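PDB 5X3E: kinesin-like protein from Caenorhabditis elegans, which probably hydrolyses ATP to move along microtubules, as a kinesin-6 motor; here its motor region is captured in the apo state. Local coordinates for residues 155-158 / 159-163; 222-226 / 227-231. One frame throughout, in Å; residues are numbered along the deposited sequence.

Contact 1. Residues 155-158 / 159-163; sequences NRVE and KCIFY. With SO4 (sulfate ion), chain F.
V157 meets two apolar side chains of the following residues, I161 and F162, as the chain bends back through a type II beta turn from E158 to I161. I161 holds CG1 beside its own backbone N (chi1 -62°) and extends beyond it (chi2 162°), which carries CD1 to V157 CB at 3.6 Å; the two side chains cross at about a right angle. I161 CD1 also lies 3.4 Å from E158 O. On V157, the CG2 branch approaches the edge of the F162 ring, near the ring plane, with CE2 at 3.8 Å. The turn is closed through water 1, which donates to E158 O at 2.6 Å and accepts from I161 N at 2.9 Å. Outside it, K159 N points almost straight (173°) at O4 of a sulfate ion, though the 2.4 Å between K159 N and O4 is too short to be taken at face value; the extended K159 chain runs alongside the ion. The amino group at the end of that chain forms a salt bridge with E269, while the E158 carboxylate pairs with R182. An alanine in place of K159 would probably leave E269 without this charged mate and strip the sulfate of its aliphatic flank. Such a type II turn, with water bridging E158 O and I161 N, leads from the loop after helix 141-152 into the hairpin of strands 162-165 and 169-172 of the kinesin motor domain.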
loop_
_atom_site.group_PDB
_atom_site.type_symbol
_atom_site.label_atom_id
_atom_site.label_comp_id
_atom_site.label_asym_id
_atom_site.label_seq_id
_atom_site.Cartn_x
_atom_site.Cartn_y
_atom_site.Cartn_z
ATOM N N ASN A 155 -13.466 -12.498 -15.265
ATOM C CA ASN A 155 -12.562 -13.034 -16.283
ATOM C C ASN A 155 -11.157 -13.235 -15.721
ATOM O O ASN A 155 -10.156 -13.001 -16.401
ATOM C CB ASN A 155 -12.520 -12.134 -17.518
ATOM C CG ASN A 155 -13.871 -11.997 -18.188
ATOM O OD1 ASN A 155 -14.772 -12.805 -17.967
ATOM N ND2 ASN A 155 -14.011 -10.978 -19.031
ATOM N N ARG A 156 -11.080 -13.667 -14.467
ATOM C CA ARG A 156 -9.797 -14.027 -13.879
ATOM C C ARG A 156 -9.344 -15.351 -14.485
ATOM O O ARG A 156 -10.065 -16.349 -14.408
ATOM C CB ARG A 156 -9.924 -14.168 -12.364
ATOM C CG ARG A 156 -8.637 -13.919 -11.601
ATOM C CD ARG A 156 -8.694 -14.525 -10.211
ATOM N NE ARG A 156 -8.549 -15.972 -10.306
ATOM C CZ ARG A 156 -9.515 -16.858 -10.109
ATOM N NH1 ARG A 156 -10.742 -16.468 -9.783
ATOM N NH2 ARG A 156 -9.241 -18.148 -10.241
ATOM N N VAL A 157 -8.169 -15.370 -15.100
ATOM C CA VAL A 157 -7.721 -16.596 -15.754
ATOM C C VAL A 157 -6.914 -17.484 -14.822
ATOM O O VAL A 157 -6.511 -17.070 -13.731
ATOM C CB VAL A 157 -6.901 -16.302 -17.020
ATOM C CG1 VAL A 157 -7.816 -15.999 -18.126
ATOM C CG2 VAL A 157 -5.948 -15.134 -16.788
ATOM N N GLU A 158 -6.660 -18.709 -15.267
ATOM C CA GLU A 158 -5.791 -19.609 -14.536
ATOM C C GLU A 158 -4.365 -19.068 -14.536
ATOM O O GLU A 158 -4.007 -18.146 -15.288
ATOM C CB GLU A 158 -5.811 -20.998 -15.165
ATOM C CG GLU A 158 -7.201 -21.610 -15.269
ATOM C CD GLU A 158 -7.246 -22.814 -16.196
ATOM O OE1 GLU A 158 -6.493 -22.846 -17.199
ATOM O OE2 GLU A 158 -8.029 -23.736 -15.901
ATOM N N LYS A 159 -3.543 -19.670 -13.684
ATOM C CA LYS A 159 -2.175 -19.226 -13.504
ATOM C C LYS A 159 -1.322 -19.576 -14.718
ATOM O O LYS A 159 -1.670 -20.434 -15.537
ATOM C CB LYS A 159 -1.574 -19.878 -12.255
ATOM C CG LYS A 159 -2.185 -19.408 -10.947
ATOM C CD LYS A 159 -1.475 -20.084 -9.792
ATOM C CE LYS A 159 -1.992 -19.628 -8.446
ATOM N NZ LYS A 159 -1.264 -20.308 -7.339
ATOM N N CYS A 160 -0.199 -18.867 -14.831
ATOM C CA CYS A 160 0.852 -19.103 -15.811
ATOM C C CYS A 160 0.432 -18.786 -17.239
ATOM O O CYS A 160 1.159 -19.131 -18.179
ATOM C CB CYS A 160 1.386 -20.537 -15.724
ATOM S SG CYS A 160 1.759 -21.050 -14.026
ATOM N N ILE A 161 -0.720 -18.146 -17.432
ATOM C CA ILE A 161 -1.029 -17.562 -18.732
ATOM C C ILE A 161 -0.300 -16.231 -18.885
ATOM O O ILE A 161 0.586 -16.078 -19.735
ATOM C CB ILE A 161 -2.552 -17.411 -18.912
ATOM C CG1 ILE A 161 -3.230 -18.781 -18.871
ATOM C CG2 ILE A 161 -2.870 -16.740 -20.237
ATOM C CD1 ILE A 161 -4.722 -18.723 -18.599
ATOM N N PHE A 162 -0.646 -15.260 -18.044
ATOM C CA PHE A 162 0.242 -14.131 -17.819
ATOM C C PHE A 162 1.421 -14.593 -16.975
ATOM O O PHE A 162 1.298 -15.514 -16.163
ATOM C CB PHE A 162 -0.475 -12.999 -17.085
ATOM C CG PHE A 162 -1.627 -12.394 -17.836
ATOM C CD1 PHE A 162 -1.410 -11.410 -18.786
ATOM C CD2 PHE A 162 -2.931 -12.773 -17.555
ATOM C CE1 PHE A 162 -2.470 -10.833 -19.459
ATOM C CE2 PHE A 162 -3.991 -12.201 -18.222
ATOM C CZ PHE A 162 -3.761 -11.232 -19.176
ATOM N N TYR A 163 2.577 -13.955 -17.170
ATOM C CA TYR A 163 3.727 -14.249 -16.324
ATOM C C TYR A 163 4.718 -13.097 -16.392
ATOM O O TYR A 163 4.877 -12.475 -17.449
ATOM C CB TYR A 163 4.394 -15.578 -16.725
ATOM C CG TYR A 163 5.002 -15.611 -18.115
ATOM C CD1 TYR A 163 4.221 -15.882 -19.236
ATOM C CD2 TYR A 163 6.364 -15.413 -18.299
ATOM C CE1 TYR A 163 4.779 -15.929 -20.500
ATOM C CE2 TYR A 163 6.930 -15.462 -19.561
ATOM C CZ TYR A 163 6.135 -15.722 -20.654
ATOM O OH TYR A 163 6.696 -15.760 -21.907
HETATM S S SO4 F . -5.052 -21.923 -11.125
HETATM O O1 SO4 F . -5.496 -23.284 -11.396
HETATM O O2 SO4 F . -6.196 -21.075 -10.811
HETATM O O3 SO4 F . -4.128 -21.950 -9.993
HETATM O O4 SO4 F . -4.384 -21.402 -12.312
HETATM O O HOH W 1 -2.246 -16.330 -15.715
#

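Contact 2. Residues 222-226 / 227-231; sequences VEIYN and NYCYD
E223 and Y230 form an antiparallel hydrogen-bonded pair in which each backbone N-H is matched by the other residue's carbonyl: E223 N to Y230 O and Y230 N to E223 O both measure 2.7 Å, the first almost straight at 174°. Nearer the turn, Y225 N gives a 2.8 Å bond to Y228 O. Its return bond, Y228 N to Y225 O, is longer at 3.1 Å, and the donor stands 61° out of the carbonyl plane, so this closing bond uses no lone-pair direction. The same strand carbonyls take CA-H...O contacts as well: V222 CA approaches Y230 O at 3.3 Å. A second such contact runs from C229 CA to E223 O. V222, I224 and C229 share one face, where V222 CG1 lies 3.3 Å from C229 SG. On the other face, Y230 holds CG beside its backbone N (chi1 -58°), bringing the ring edge in plane to Y225 O, with CE2 3.9 Å from that oxygen. Three polar atoms on this face find partners beyond the hairpin: E223 OE2 with S295, Y225 OH with E352 and Y230 OH with K243. In the turn, N226 OD1 bonds to S355 OG. N226 and N227 both have positive phi, as the two central positions of a type I' turn require. This is a beta hairpin with a two-residue type I' turn (N226-N227), joining the end of long strand 213-225 to strand 228-231 in the large mixed sheet of the kinesin motor domain.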
loop_
_atom_site.group_PDB
_atom_site.type_symbol
_atom_site.label_atom_id
_atom_site.label_comp_id
_atom_site.label_asym_id
_atom_site.label_seq_id
_atom_site.Cartn_x
_atom_site.Cartn_y
_atom_site.Cartn_z
ATOM N N VAL A 222 7.508 -5.847 -0.490
ATOM C CA VAL A 222 8.837 -5.255 -0.458
ATOM C C VAL A 222 9.012 -4.478 0.840
ATOM O O VAL A 222 8.060 -3.876 1.350
ATOM C CB VAL A 222 9.059 -4.351 -1.690
ATOM C CG1 VAL A 222 10.323 -3.630 -1.563
ATOM C CG2 VAL A 222 9.162 -5.201 -2.941
ATOM N N GLU A 223 10.224 -4.505 1.388
ATOM C CA GLU A 223 10.542 -3.804 2.624
ATOM C C GLU A 223 11.663 -2.808 2.369
ATOM O O GLU A 223 12.666 -3.146 1.734
ATOM C CB GLU A 223 10.953 -4.789 3.724
ATOM C CG GLU A 223 11.330 -4.143 5.042
ATOM C CD GLU A 223 11.900 -5.143 6.027
ATOM O OE1 GLU A 223 12.674 -6.022 5.591
ATOM O OE2 GLU A 223 11.572 -5.056 7.232
ATOM N N ILE A 224 11.507 -1.591 2.878
ATOM C CA ILE A 224 12.558 -0.582 2.830
ATOM C C ILE A 224 13.052 -0.389 4.259
ATOM O O ILE A 224 12.333 0.152 5.108
ATOM C CB ILE A 224 12.062 0.733 2.221
ATOM C CG1 ILE A 224 11.713 0.527 0.750
ATOM C CG2 ILE A 224 13.116 1.817 2.370
ATOM C CD1 ILE A 224 11.009 1.703 0.126
ATOM N N TYR A 225 14.267 -0.859 4.533
ATOM C CA TYR A 225 14.831 -0.827 5.879
ATOM C C TYR A 225 16.257 -0.298 5.809
ATOM O O TYR A 225 17.098 -0.881 5.119
ATOM C CB TYR A 225 14.799 -2.223 6.504
ATOM C CG TYR A 225 15.532 -2.325 7.811
ATOM C CD1 TYR A 225 15.065 -1.666 8.939
ATOM C CD2 TYR A 225 16.687 -3.082 7.924
ATOM C CE1 TYR A 225 15.730 -1.758 10.141
ATOM C CE2 TYR A 225 17.359 -3.181 9.123
ATOM C CZ TYR A 225 16.878 -2.517 10.229
ATOM O OH TYR A 225 17.543 -2.611 11.430
ATOM N N ASN A 226 16.528 0.793 6.529
ATOM C CA ASN A 226 17.861 1.403 6.590
ATOM C C ASN A 226 18.360 1.807 5.203
ATOM O O ASN A 226 19.488 1.506 4.813
ATOM C CB ASN A 226 18.864 0.471 7.273
ATOM C CG ASN A 226 20.006 1.227 7.934
ATOM O OD1 ASN A 226 20.376 2.322 7.508
ATOM N ND2 ASN A 226 20.573 0.641 8.979
ATOM N N ASN A 227 17.495 2.498 4.457
ATOM C CA ASN A 227 17.766 2.991 3.102
ATOM C C ASN A 227 18.146 1.873 2.128
ATOM O O ASN A 227 18.675 2.142 1.046
ATOM C CB ASN A 227 18.848 4.077 3.102
ATOM C CG ASN A 227 18.591 5.147 2.059
ATOM O OD1 ASN A 227 17.451 5.574 1.861
ATOM N ND2 ASN A 227 19.647 5.574 1.373
ATOM N N TYR A 228 17.874 0.624 2.488
ATOM C CA TYR A 228 18.062 -0.516 1.604
ATOM C C TYR A 228 16.712 -1.167 1.349
ATOM O O TYR A 228 15.813 -1.131 2.195
ATOM C CB TYR A 228 19.032 -1.535 2.200
ATOM C CG TYR A 228 20.474 -1.083 2.203
ATOM C CD1 TYR A 228 21.047 -0.507 1.074
ATOM C CD2 TYR A 228 21.262 -1.220 3.337
ATOM C CE1 TYR A 228 22.370 -0.095 1.070
ATOM C CE2 TYR A 228 22.585 -0.807 3.345
ATOM C CZ TYR A 228 23.134 -0.243 2.210
ATOM O OH TYR A 228 24.449 0.169 2.211
ATOM N N CYS A 229 16.565 -1.742 0.165
ATOM C CA CYS A 229 15.298 -2.302 -0.275
ATOM C C CYS A 229 15.403 -3.819 -0.388
ATOM O O CYS A 229 16.317 -4.334 -1.041
ATOM C CB CYS A 229 14.888 -1.684 -1.609
ATOM S SG CYS A 229 13.264 -2.205 -2.128
ATOM N N TYR A 230 14.446 -4.529 0.212
ATOM C CA TYR A 230 14.446 -5.986 0.249
ATOM C C TYR A 230 13.116 -6.543 -0.237
ATOM O O TYR A 230 12.052 -6.001 0.075
ATOM C CB TYR A 230 14.719 -6.513 1.662
ATOM C CG TYR A 230 16.019 -6.047 2.260
ATOM C CD1 TYR A 230 17.194 -6.753 2.041
ATOM C CD2 TYR A 230 16.077 -4.900 3.040
ATOM C CE1 TYR A 230 18.390 -6.333 2.582
ATOM C CE2 TYR A 230 17.273 -4.470 3.587
ATOM C CZ TYR A 230 18.426 -5.191 3.354
ATOM O OH TYR A 230 19.625 -4.774 3.889
ATOM N N ASP A 231 13.188 -7.638 -0.988
ATOM C CA ASP A 231 12.006 -8.360 -1.442
ATOM C C ASP A 231 11.684 -9.451 -0.423
ATOM O O ASP A 231 12.382 -10.468 -0.345
ATOM C CB ASP A 231 12.234 -8.936 -2.837
ATOM C CG ASP A 231 11.098 -9.833 -3.297
ATOM O OD1 ASP A 231 11.310 -10.625 -4.246
ATOM O OD2 ASP A 231 9.987 -9.734 -2.725
#

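Contacts 1 and 2 are separate local features of the motor domain: their centres lie 29 Å apart and their nearest atoms about 14 Å, with no touch between them. Strand 213-225 relates them. Near its start, C215 shares backbone hydrogen bonds with N155 and V157 of contact 1, whereas its end supplies the first arm of the hairpin in contact 2. Contact 1 is the more peripheral, its centre 23 Å from the centre of the chain against 15 Å for contact 2. Sulfate lies near both, next to K159 N in contact 1 and about 5 Å from the V222 side chain in contact 2; these ions probably come from the crystallisation liquor.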